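Local atomic coordinates of probable ATP-dependent kinase TDA10 (Saccharomyces cerevisiae, PDB entry 1ODF), a protein that is probably an ATP-dependent kinase of still unknown specificity, a member of the GLYK family that closely resembles bacterial pantothenate kinase in structure. Residues A[71-76]-A[105-110]; A[216-221]-A[247-252]; A[223-228]-A[234-239]. One frame throughout, in Å; residues are numbered along the deposited sequence.

Contact 1. Residues A[71-76]-A[105-110]; sequences DDFYLT and KLLQEV. With SO4 (sulfate ion), chain C.
Phe73 and Leu107 meet at the heart of this contact, the phenyl ring of the one lying flat against a methyl of the other. The Phe73 side chain leaves CB toward helix 104-114 with CG anti to the carbonyl carbon (chi1 -71°), and its atoms then meet the helix in turn. CG only skirts Leu107 CD1, at 4.1 Å, and CD1 of the ring does much the same. CD2 lies 3.9 Å from Leu107 CA, close to the helix backbone itself. CE2 is the busiest atom: Leu107 CD1 is 3.6 Å from it, Leu106 CD2 approaches it obliquely at 4.2 Å, and Val110 CG2 comes to it at the ring edge, 4.0 Å away. CE1 and CZ again find Leu107 CD1. That methyl stands over the ring centre, 3.6 Å from the Phe73 centroid and 14° off the normal, a true CH-pi contact; the two side chains cross at about a right angle. Leu128 and Pro129 also touch the ring, which, reaching out from the loop after strand 65-69, packs against both helix 104-114 and strand 125-132 of the smaller antiparallel sheet. With Phe73 cut back to an alanine, a gap would probably open beside CD1 of Leu107 and CG2 of Val110, costing the loop its apolar grip on the helix. Tyr74 OH donates to O2 of a sulfate, probably from the crystallisation liquor, at 2.9 Å; Arg96 NE bonds the same ion. Loop and helix are thus joined here by dispersion and CH-pi contact, while polar groups of the loop find partners elsewhere, as Asp72 does in its salt bridge to Lys130.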
loop_
_atom_site.group_PDB
_atom_site.type_symbol
_atom_site.label_atom_id
_atom_site.label_comp_id
_atom_site.label_asym_id
_atom_site.label_seq_id
_atom_site.Cartn_x
_atom_site.Cartn_y
_atom_site.Cartn_z
ATOM N N ASP A 71 -4.898 -4.176 -0.579
ATOM C CA ASP A 71 -5.782 -5.099 0.129
ATOM C C ASP A 71 -6.948 -5.614 -0.717
ATOM O O ASP A 71 -7.621 -6.574 -0.343
ATOM C CB ASP A 71 -6.269 -4.466 1.422
ATOM C CG ASP A 71 -5.169 -4.383 2.463
ATOM O OD1 ASP A 71 -5.322 -3.615 3.436
ATOM O OD2 ASP A 71 -4.149 -5.097 2.309
ATOM N N ASP A 72 -7.166 -4.983 -1.866
ATOM C CA ASP A 72 -8.200 -5.426 -2.784
ATOM C C ASP A 72 -7.810 -6.834 -3.238
ATOM O O ASP A 72 -8.656 -7.613 -3.688
ATOM C CB ASP A 72 -8.251 -4.532 -4.028
ATOM C CG ASP A 72 -8.869 -3.177 -3.765
ATOM O OD1 ASP A 72 -9.385 -2.953 -2.648
ATOM O OD2 ASP A 72 -8.849 -2.341 -4.697
ATOM N N PHE A 73 -6.519 -7.146 -3.124
ATOM C CA PHE A 73 -5.995 -8.442 -3.547
ATOM C C PHE A 73 -5.777 -9.458 -2.435
ATOM O O PHE A 73 -4.990 -10.390 -2.601
ATOM C CB PHE A 73 -4.676 -8.263 -4.317
ATOM C CG PHE A 73 -4.842 -7.656 -5.679
ATOM C CD1 PHE A 73 -5.029 -6.285 -5.831
ATOM C CD2 PHE A 73 -4.828 -8.462 -6.816
ATOM C CE1 PHE A 73 -5.200 -5.722 -7.103
ATOM C CE2 PHE A 73 -4.999 -7.911 -8.090
ATOM C CZ PHE A 73 -5.185 -6.538 -8.229
ATOM N N TYR A 74 -6.448 -9.280 -1.300
ATOM C CA TYR A 74 -6.315 -10.244 -0.202
ATOM C C TYR A 74 -6.719 -11.632 -0.717
ATOM O O TYR A 74 -7.496 -11.763 -1.677
ATOM C CB TYR A 74 -7.236 -9.877 0.975
ATOM C CG TYR A 74 -6.642 -8.960 2.034
ATOM C CD1 TYR A 74 -7.433 -8.003 2.670
ATOM C CD2 TYR A 74 -5.316 -9.080 2.436
ATOM C CE1 TYR A 74 -6.922 -7.192 3.681
ATOM C CE2 TYR A 74 -4.790 -8.269 3.454
ATOM C CZ TYR A 74 -5.597 -7.329 4.073
ATOM O OH TYR A 74 -5.090 -6.520 5.082
ATOM N N LEU A 75 -6.183 -12.666 -0.084
ATOM C CA LEU A 75 -6.516 -14.035 -0.452
ATOM C C LEU A 75 -8.003 -14.263 -0.189
ATOM O O LEU A 75 -8.607 -13.548 0.616
ATOM C CB LEU A 75 -5.711 -15.010 0.399
ATOM C CG LEU A 75 -4.215 -15.016 0.113
ATOM C CD1 LEU A 75 -3.498 -15.795 1.206
ATOM C CD2 LEU A 75 -3.963 -15.617 -1.279
ATOM N N THR A 76 -8.599 -15.237 -0.874
ATOM C CA THR A 76 -10.001 -15.542 -0.628
ATOM C C THR A 76 -10.036 -16.066 0.804
ATOM O O THR A 76 -9.037 -16.609 1.297
ATOM C CB THR A 76 -10.520 -16.641 -1.564
ATOM O OG1 THR A 76 -9.664 -17.788 -1.474
ATOM C CG2 THR A 76 -10.567 -16.139 -2.999
ATOM N N LYS A 105 -0.698 -14.570 -7.396
ATOM C CA LYS A 105 -0.964 -15.134 -8.713
ATOM C C LYS A 105 -1.943 -14.239 -9.445
ATOM O O LYS A 105 -1.765 -13.937 -10.630
ATOM C CB LYS A 105 -1.537 -16.548 -8.590
ATOM C CG LYS A 105 -0.826 -17.579 -9.469
ATOM C CD LYS A 105 0.688 -17.535 -9.250
ATOM C CE LYS A 105 1.426 -18.607 -10.049
ATOM N NZ LYS A 105 1.145 -19.990 -9.551
ATOM N N LEU A 106 -2.967 -13.803 -8.720
ATOM C CA LEU A 106 -3.990 -12.940 -9.280
ATOM C C LEU A 106 -3.392 -11.577 -9.639
ATOM O O LEU A 106 -3.742 -10.992 -10.659
ATOM C CB LEU A 106 -5.131 -12.760 -8.273
ATOM C CG LEU A 106 -6.532 -12.483 -8.839
ATOM C CD1 LEU A 106 -7.475 -12.106 -7.704
ATOM C CD2 LEU A 106 -6.483 -11.362 -9.862
ATOM N N LEU A 107 -2.489 -11.075 -8.803
ATOM C CA LEU A 107 -1.878 -9.778 -9.056
ATOM C C LEU A 107 -0.981 -9.873 -10.288
ATOM O O LEU A 107 -0.946 -8.969 -11.134
ATOM C CB LEU A 107 -1.061 -9.343 -7.840
ATOM C CG LEU A 107 -0.462 -7.940 -7.896
ATOM C CD1 LEU A 107 -1.580 -6.914 -8.071
ATOM C CD2 LEU A 107 0.320 -7.670 -6.620
ATOM N N GLN A 108 -0.255 -10.980 -10.369
ATOM C CA GLN A 108 0.632 -11.252 -11.486
ATOM C C GLN A 108 -0.175 -11.191 -12.792
ATOM O O GLN A 108 0.212 -10.515 -13.744
ATOM C CB GLN A 108 1.255 -12.641 -11.301
ATOM C CG GLN A 108 2.044 -13.191 -12.491
ATOM C CD GLN A 108 3.407 -12.553 -12.650
ATOM O OE1 GLN A 108 3.517 -11.371 -12.984
ATOM N NE2 GLN A 108 4.461 -13.333 -12.404
ATOM N N GLU A 109 -1.313 -11.877 -12.820
ATOM C CA GLU A 109 -2.156 -11.900 -14.011
ATOM C C GLU A 109 -2.632 -10.513 -14.417
ATOM O O GLU A 109 -2.551 -10.139 -15.587
ATOM C CB GLU A 109 -3.361 -12.809 -13.782
ATOM C CG GLU A 109 -2.986 -14.255 -13.528
ATOM C CD GLU A 109 -4.117 -15.067 -12.912
ATOM O OE1 GLU A 109 -3.861 -16.231 -12.527
ATOM O OE2 GLU A 109 -5.255 -14.548 -12.812
ATOM N N VAL A 110 -3.139 -9.757 -13.448
ATOM C CA VAL A 110 -3.625 -8.409 -13.711
ATOM C C VAL A 110 -2.517 -7.543 -14.333
ATOM O O VAL A 110 -2.740 -6.855 -15.334
ATOM C CB VAL A 110 -4.155 -7.769 -12.403
ATOM C CG1 VAL A 110 -4.333 -6.270 -12.570
ATOM C CG2 VAL A 110 -5.492 -8.416 -12.026
HETATM S S SO4 C . -7.273 -5.018 8.033
HETATM O O1 SO4 C . -6.754 -6.003 8.999
HETATM O O2 SO4 C . -7.390 -5.651 6.712
HETATM O O3 SO4 C . -8.595 -4.534 8.474
HETATM O O4 SO4 C . -6.344 -3.877 7.952
#

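Contact 2. Residues A[216-221]-A[247-252]; sequences NVYGWR and RYMPSY
Tyr218 OH, hydrogen-bonded to Asp246 OD2 just ahead of 247-252, is the polar atom from which to read this contact. The same oxygen lies 3.2 Å from Met249 CG, so the phenol end is held by the carboxylate while resting beside the methionine chain. Tyr218 CZ is 3.8 Å from that CG, and Tyr218 and Met249 cross obliquely. Met249 is bent at both chi2 (-63°) and chi3 (131°), a course that carries its sulfur alongside the tyrosine and its methyl on toward Val217. SD sits 5.2 Å from the centroid of the Tyr218 ring, 58° off the normal, a Met-aromatic contact made from an oblique direction. Beyond it, Met249 CE ends 3.9 Å from Val217 CB and also brushes Tyr218 CE1.

Residues 216-221 open helix 216-232, which follows strand 204-211 of the central sheet, and 247-252 lead into helix 249-262, which runs on to strand 269-275. Helix 238-246 intervenes in the chain and adds Val245 against both Val217 and Tyr218, while its His242 stacks on the Tyr218 ring. The fold is that of a P-loop kinase, with the parallel strands of its core flanked by helices.

One turn after Met249, Tyr252 offers CE1 to Val217 CG2 at 4.3 Å, the methyl approaching neither squarely over the ring nor at its edge. The hydroxyl of Tyr252 is hydrogen-bonded to Gln40 OE1, and Gln40 is predicted to belong to the ATP-binding loop. Trp161 meets the Tyr252 ring edge-to-face.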
loop_
_atom_site.group_PDB
_atom_site.type_symbol
_atom_site.label_atom_id
_atom_site.label_comp_id
_atom_site.label_asym_id
_atom_site.label_seq_id
_atom_site.Cartn_x
_atom_site.Cartn_y
_atom_site.Cartn_z
ATOM N N ASN A 216 3.065 6.507 16.778
ATOM C CA ASN A 216 1.887 7.316 16.505
ATOM C C ASN A 216 0.823 6.372 15.967
ATOM O O ASN A 216 -0.376 6.629 16.087
ATOM C CB ASN A 216 2.195 8.388 15.455
ATOM C CG ASN A 216 3.023 9.532 16.012
ATOM O OD1 ASN A 216 3.338 10.491 15.305
ATOM N ND2 ASN A 216 3.376 9.435 17.287
ATOM N N VAL A 217 1.276 5.270 15.377
ATOM C CA VAL A 217 0.375 4.280 14.812
ATOM C C VAL A 217 -0.571 3.721 15.874
ATOM O O VAL A 217 -1.759 3.552 15.609
ATOM C CB VAL A 217 1.165 3.127 14.133
ATOM C CG1 VAL A 217 0.218 2.014 13.695
ATOM C CG2 VAL A 217 1.913 3.664 12.922
ATOM N N TYR A 218 -0.055 3.436 17.068
ATOM C CA TYR A 218 -0.909 2.923 18.139
ATOM C C TYR A 218 -1.976 3.968 18.415
ATOM O O TYR A 218 -3.174 3.669 18.433
ATOM C CB TYR A 218 -0.120 2.675 19.427
ATOM C CG TYR A 218 0.805 1.483 19.381
ATOM C CD1 TYR A 218 2.159 1.638 19.072
ATOM C CD2 TYR A 218 0.331 0.199 19.650
ATOM C CE1 TYR A 218 3.015 0.542 19.034
ATOM C CE2 TYR A 218 1.178 -0.907 19.613
ATOM C CZ TYR A 218 2.518 -0.727 19.305
ATOM O OH TYR A 218 3.360 -1.813 19.249
ATOM N N GLY A 219 -1.526 5.201 18.621
ATOM C CA GLY A 219 -2.444 6.288 18.894
ATOM C C GLY A 219 -3.551 6.404 17.869
ATOM O O GLY A 219 -4.728 6.426 18.222
ATOM N N TRP A 220 -3.179 6.469 16.595
ATOM C CA TRP A 220 -4.155 6.597 15.522
ATOM C C TRP A 220 -5.192 5.476 15.493
ATOM O O TRP A 220 -6.356 5.713 15.182
ATOM C CB TRP A 220 -3.445 6.673 14.172
ATOM C CG TRP A 220 -2.536 7.856 14.028
ATOM C CD1 TRP A 220 -2.679 9.077 14.624
ATOM C CD2 TRP A 220 -1.387 7.959 13.178
ATOM N NE1 TRP A 220 -1.695 9.934 14.195
ATOM C CE2 TRP A 220 -0.888 9.274 13.307
ATOM C CE3 TRP A 220 -0.731 7.068 12.318
ATOM C CZ2 TRP A 220 0.236 9.722 12.607
ATOM C CZ3 TRP A 220 0.388 7.514 11.622
ATOM C CH2 TRP A 220 0.859 8.831 11.772
ATOM N N ARG A 221 -4.783 4.254 15.812
ATOM C CA ARG A 221 -5.738 3.156 15.800
ATOM C C ARG A 221 -6.586 3.124 17.078
ATOM O O ARG A 221 -7.729 2.662 17.057
ATOM C CB ARG A 221 -5.030 1.815 15.604
ATOM C CG ARG A 221 -6.003 0.662 15.365
ATOM C CD ARG A 221 -6.980 0.997 14.230
ATOM N NE ARG A 221 -8.151 0.123 14.238
ATOM C CZ ARG A 221 -8.226 -1.052 13.619
ATOM N NH1 ARG A 221 -9.338 -1.772 13.698
ATOM N NH2 ARG A 221 -7.204 -1.499 12.903
ATOM N N ARG A 247 1.300 -6.573 15.542
ATOM C CA ARG A 247 1.491 -7.457 14.399
ATOM C C ARG A 247 2.225 -6.750 13.257
ATOM O O ARG A 247 2.914 -7.392 12.469
ATOM C CB ARG A 247 0.139 -7.962 13.890
ATOM C CG ARG A 247 -0.416 -9.156 14.643
ATOM C CD ARG A 247 -1.932 -9.237 14.504
ATOM N NE ARG A 247 -2.402 -9.209 13.116
ATOM C CZ ARG A 247 -2.287 -10.216 12.253
ATOM N NH1 ARG A 247 -1.706 -11.356 12.622
ATOM N NH2 ARG A 247 -2.777 -10.090 11.023
ATOM N N TYR A 248 2.083 -5.431 13.180
ATOM C CA TYR A 248 2.713 -4.654 12.117
ATOM C C TYR A 248 4.037 -3.989 12.498
ATOM O O TYR A 248 4.883 -3.751 11.639
ATOM C CB TYR A 248 1.736 -3.589 11.624
ATOM C CG TYR A 248 0.484 -4.158 11.005
ATOM C CD1 TYR A 248 0.365 -4.290 9.624
ATOM C CD2 TYR A 248 -0.592 -4.561 11.803
ATOM C CE1 TYR A 248 -0.797 -4.808 9.044
ATOM C CE2 TYR A 248 -1.754 -5.082 11.237
ATOM C CZ TYR A 248 -1.852 -5.202 9.856
ATOM O OH TYR A 248 -2.998 -5.715 9.286
ATOM N N MET A 249 4.211 -3.689 13.781
ATOM C CA MET A 249 5.431 -3.045 14.259
ATOM C C MET A 249 6.753 -3.686 13.827
ATOM O O MET A 249 7.714 -2.978 13.527
ATOM C CB MET A 249 5.397 -2.936 15.782
ATOM C CG MET A 249 4.630 -1.736 16.284
ATOM S SD MET A 249 5.415 -0.223 15.728
ATOM C CE MET A 249 3.998 0.640 15.091
ATOM N N PRO A 250 6.833 -5.029 13.815
ATOM C CA PRO A 250 8.102 -5.645 13.397
ATOM C C PRO A 250 8.479 -5.206 11.975
ATOM O O PRO A 250 9.630 -4.846 11.703
ATOM C CB PRO A 250 7.808 -7.139 13.495
ATOM C CG PRO A 250 6.822 -7.203 14.639
ATOM C CD PRO A 250 5.901 -6.044 14.340
ATOM N N SER A 251 7.497 -5.225 11.079
ATOM C CA SER A 251 7.726 -4.811 9.697
ATOM C C SER A 251 8.220 -3.369 9.640
ATOM O O SER A 251 9.173 -3.058 8.935
ATOM C CB SER A 251 6.440 -4.942 8.886
ATOM O OG SER A 251 6.096 -6.301 8.730
ATOM N N TYR A 252 7.557 -2.492 10.387
ATOM C CA TYR A 252 7.931 -1.084 10.427
ATOM C C TYR A 252 9.382 -0.926 10.862
ATOM O O TYR A 252 10.169 -0.263 10.185
ATOM C CB TYR A 252 7.010 -0.310 11.391
ATOM C CG TYR A 252 5.639 -0.006 10.825
ATOM C CD1 TYR A 252 4.480 -0.258 11.565
ATOM C CD2 TYR A 252 5.498 0.521 9.539
ATOM C CE1 TYR A 252 3.213 0.004 11.028
ATOM C CE2 TYR A 252 4.236 0.785 8.997
ATOM C CZ TYR A 252 3.101 0.524 9.741
ATOM O OH TYR A 252 1.856 0.761 9.185
#

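Contact 3. Residues A[223-228]-A[234-239]; sequences QQEHEL and KGMTDE
Glu225 and Met236 are joined by a hydrogen bond from the backbone of one to the side chain of the other: Met236 N donates to Glu225 OE2 at 2.8 Å, with an N-H...O angle of 165°. The amide reaches the anti side of the oxygen, 28° out of the carboxylate plane. With CG anti to its own N and a bend at chi2, the glutamate folds across to the loop, where it crosses the Met236 side chain at about a right angle. Met236 CE packs 3.1 Å from the same Glu225 OE2. The second oxygen, OE1, has a long, weak ion pair with Arg221 NH1, so the carboxylate, though buried, has a neutral donor on one oxygen and a distant positive charge by the other.

The arrangement is two consecutive helices joined by a short turn: helix 216-232 ends, the chain doubles back through 234-237, and Thr237 takes the N-cap position of helix 238-246. Its side chain caps a backbone N in the first turn while Thr237 N is satisfied by Gln240 OE1, an exchange consistent with a capping box. At Gly235 the backbone angles would jam any CB against the preceding carbonyl oxygen.

Nearer the surface, His226 NE2 donates to Asp238 OD1 at 2.8 Å, again nearly straight. The oxygen lies close to the imidazole plane and is met on its syn side, while ring and carboxylate planes stand 61° apart. This His-carboxylate bond ties the first helix to the opening turn of the next, and the aspartate would probably favour a protonated imidazole. At the far end, Leu228 CG and CD2 press on the carbonyl of Lys234, CG standing 3.2 Å from its O.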
loop_
_atom_site.group_PDB
_atom_site.type_symbol
_atom_site.label_atom_id
_atom_site.label_comp_id
_atom_site.label_asym_id
_atom_site.label_seq_id
_atom_site.Cartn_x
_atom_site.Cartn_y
_atom_site.Cartn_z
ATOM N N GLN A 223 -7.636 5.736 18.582
ATOM C CA GLN A 223 -8.641 6.754 18.338
ATOM C C GLN A 223 -9.769 6.162 17.508
ATOM O O GLN A 223 -10.933 6.205 17.907
ATOM C CB GLN A 223 -8.025 7.937 17.591
ATOM C CG GLN A 223 -9.051 8.924 17.039
ATOM C CD GLN A 223 -8.474 9.850 15.971
ATOM O OE1 GLN A 223 -9.212 10.587 15.307
ATOM N NE2 GLN A 223 -7.151 9.817 15.803
ATOM N N GLN A 224 -9.410 5.604 16.357
ATOM C CA GLN A 224 -10.372 5.009 15.436
ATOM C C GLN A 224 -11.327 4.027 16.122
ATOM O O GLN A 224 -12.542 4.084 15.925
ATOM C CB GLN A 224 -9.626 4.297 14.300
ATOM C CG GLN A 224 -10.515 3.831 13.158
ATOM C CD GLN A 224 -9.748 3.085 12.070
ATOM O OE1 GLN A 224 -9.257 1.972 12.280
ATOM N NE2 GLN A 224 -9.645 3.700 10.898
ATOM N N GLU A 225 -10.771 3.137 16.935
ATOM C CA GLU A 225 -11.560 2.129 17.630
ATOM C C GLU A 225 -12.487 2.703 18.711
ATOM O O GLU A 225 -13.590 2.196 18.928
ATOM C CB GLU A 225 -10.630 1.082 18.249
ATOM C CG GLU A 225 -11.269 -0.289 18.399
ATOM C CD GLU A 225 -11.418 -1.009 17.066
ATOM O OE1 GLU A 225 -11.608 -0.334 16.030
ATOM O OE2 GLU A 225 -11.357 -2.256 17.060
ATOM N N HIS A 226 -12.035 3.750 19.394
ATOM C CA HIS A 226 -12.835 4.378 20.442
ATOM C C HIS A 226 -14.092 4.992 19.838
ATOM O O HIS A 226 -15.169 4.972 20.447
ATOM C CB HIS A 226 -12.022 5.460 21.165
ATOM C CG HIS A 226 -11.001 4.916 22.117
ATOM N ND1 HIS A 226 -10.075 5.717 22.752
ATOM C CD2 HIS A 226 -10.760 3.652 22.543
ATOM C CE1 HIS A 226 -9.310 4.969 23.529
ATOM N NE2 HIS A 226 -9.704 3.713 23.420
ATOM N N GLU A 227 -13.947 5.524 18.630
ATOM C CA GLU A 227 -15.060 6.147 17.931
ATOM C C GLU A 227 -16.075 5.093 17.494
ATOM O O GLU A 227 -17.282 5.313 17.582
ATOM C CB GLU A 227 -14.525 6.920 16.736
ATOM C CG GLU A 227 -13.276 7.693 17.109
ATOM C CD GLU A 227 -12.684 8.475 15.960
ATOM O OE1 GLU A 227 -12.582 7.914 14.848
ATOM O OE2 GLU A 227 -12.307 9.647 16.180
ATOM N N LEU A 228 -15.583 3.942 17.041
ATOM C CA LEU A 228 -16.468 2.862 16.617
ATOM C C LEU A 228 -17.295 2.372 17.805
ATOM O O LEU A 228 -18.507 2.171 17.693
ATOM C CB LEU A 228 -15.663 1.690 16.050
ATOM C CG LEU A 228 -16.496 0.430 15.750
ATOM C CD1 LEU A 228 -17.510 0.729 14.644
ATOM C CD2 LEU A 228 -15.580 -0.724 15.347
ATOM N N LYS A 234 -19.059 -1.838 19.873
ATOM C CA LYS A 234 -18.316 -3.021 19.458
ATOM C C LYS A 234 -16.964 -2.613 18.885
ATOM O O LYS A 234 -16.859 -1.625 18.157
ATOM C CB LYS A 234 -19.118 -3.835 18.432
ATOM C CG LYS A 234 -20.309 -4.580 19.039
ATOM C CD LYS A 234 -21.025 -5.479 18.035
ATOM C CE LYS A 234 -21.793 -4.673 16.996
ATOM N NZ LYS A 234 -22.688 -5.543 16.177
ATOM N N GLY A 235 -15.935 -3.379 19.231
ATOM C CA GLY A 235 -14.588 -3.097 18.767
ATOM C C GLY A 235 -13.573 -3.773 19.672
ATOM O O GLY A 235 -13.942 -4.490 20.603
ATOM N N MET A 236 -12.291 -3.551 19.410
ATOM C CA MET A 236 -11.245 -4.164 20.223
ATOM C C MET A 236 -11.002 -3.368 21.495
ATOM O O MET A 236 -11.222 -2.158 21.525
ATOM C CB MET A 236 -9.926 -4.236 19.445
ATOM C CG MET A 236 -9.911 -5.169 18.241
ATOM S SD MET A 236 -8.349 -5.042 17.309
ATOM C CE MET A 236 -8.623 -3.506 16.362
ATOM N N THR A 237 -10.557 -4.058 22.544
ATOM C CA THR A 237 -10.224 -3.386 23.794
ATOM C C THR A 237 -8.859 -2.776 23.494
ATOM O O THR A 237 -8.198 -3.184 22.533
ATOM C CB THR A 237 -10.077 -4.375 24.988
ATOM O OG1 THR A 237 -8.966 -5.251 24.765
ATOM C CG2 THR A 237 -11.337 -5.201 25.160
ATOM N N ASP A 238 -8.436 -1.803 24.292
ATOM C CA ASP A 238 -7.141 -1.183 24.057
ATOM C C ASP A 238 -6.063 -2.258 23.980
ATOM O O ASP A 238 -5.161 -2.186 23.146
ATOM C CB ASP A 238 -6.805 -0.185 25.168
ATOM C CG ASP A 238 -7.840 0.919 25.291
ATOM O OD1 ASP A 238 -8.443 1.305 24.262
ATOM O OD2 ASP A 238 -8.040 1.412 26.420
ATOM N N GLU A 239 -6.174 -3.260 24.846
ATOM C CA GLU A 239 -5.212 -4.353 24.873
ATOM C C GLU A 239 -5.175 -5.053 23.519
ATOM O O GLU A 239 -4.105 -5.404 23.016
ATOM C CB GLU A 239 -5.581 -5.357 25.974
ATOM C CG GLU A 239 -4.645 -6.563 26.086
ATOM C CD GLU A 239 -4.893 -7.396 27.342
ATOM O OE1 GLU A 239 -6.048 -7.812 27.568
ATOM O OE2 GLU A 239 -3.931 -7.641 28.103
#

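How the contacts relate
Contacts 1 and 2 are buried and apolar where their segments meet; contact 3 lies at the surface and is held by two hydrogen bonds to carboxylates. Contacts 2 and 3 share helix 216-232, and contact 3 falls inside the chain loop that contact 2 closes. Their centres are about 15 Å apart, and they touch where Arg221 NH1 of one packs 3.3 Å from Met236 CE of the other. Contact 1 stands apart: its centre is about 24 Å from that of contact 2, and it fixes a loop to helix 104-114 instead of helix to helix. An aromatic ring leads there, whereas a methionine bridges the helices of contact 2.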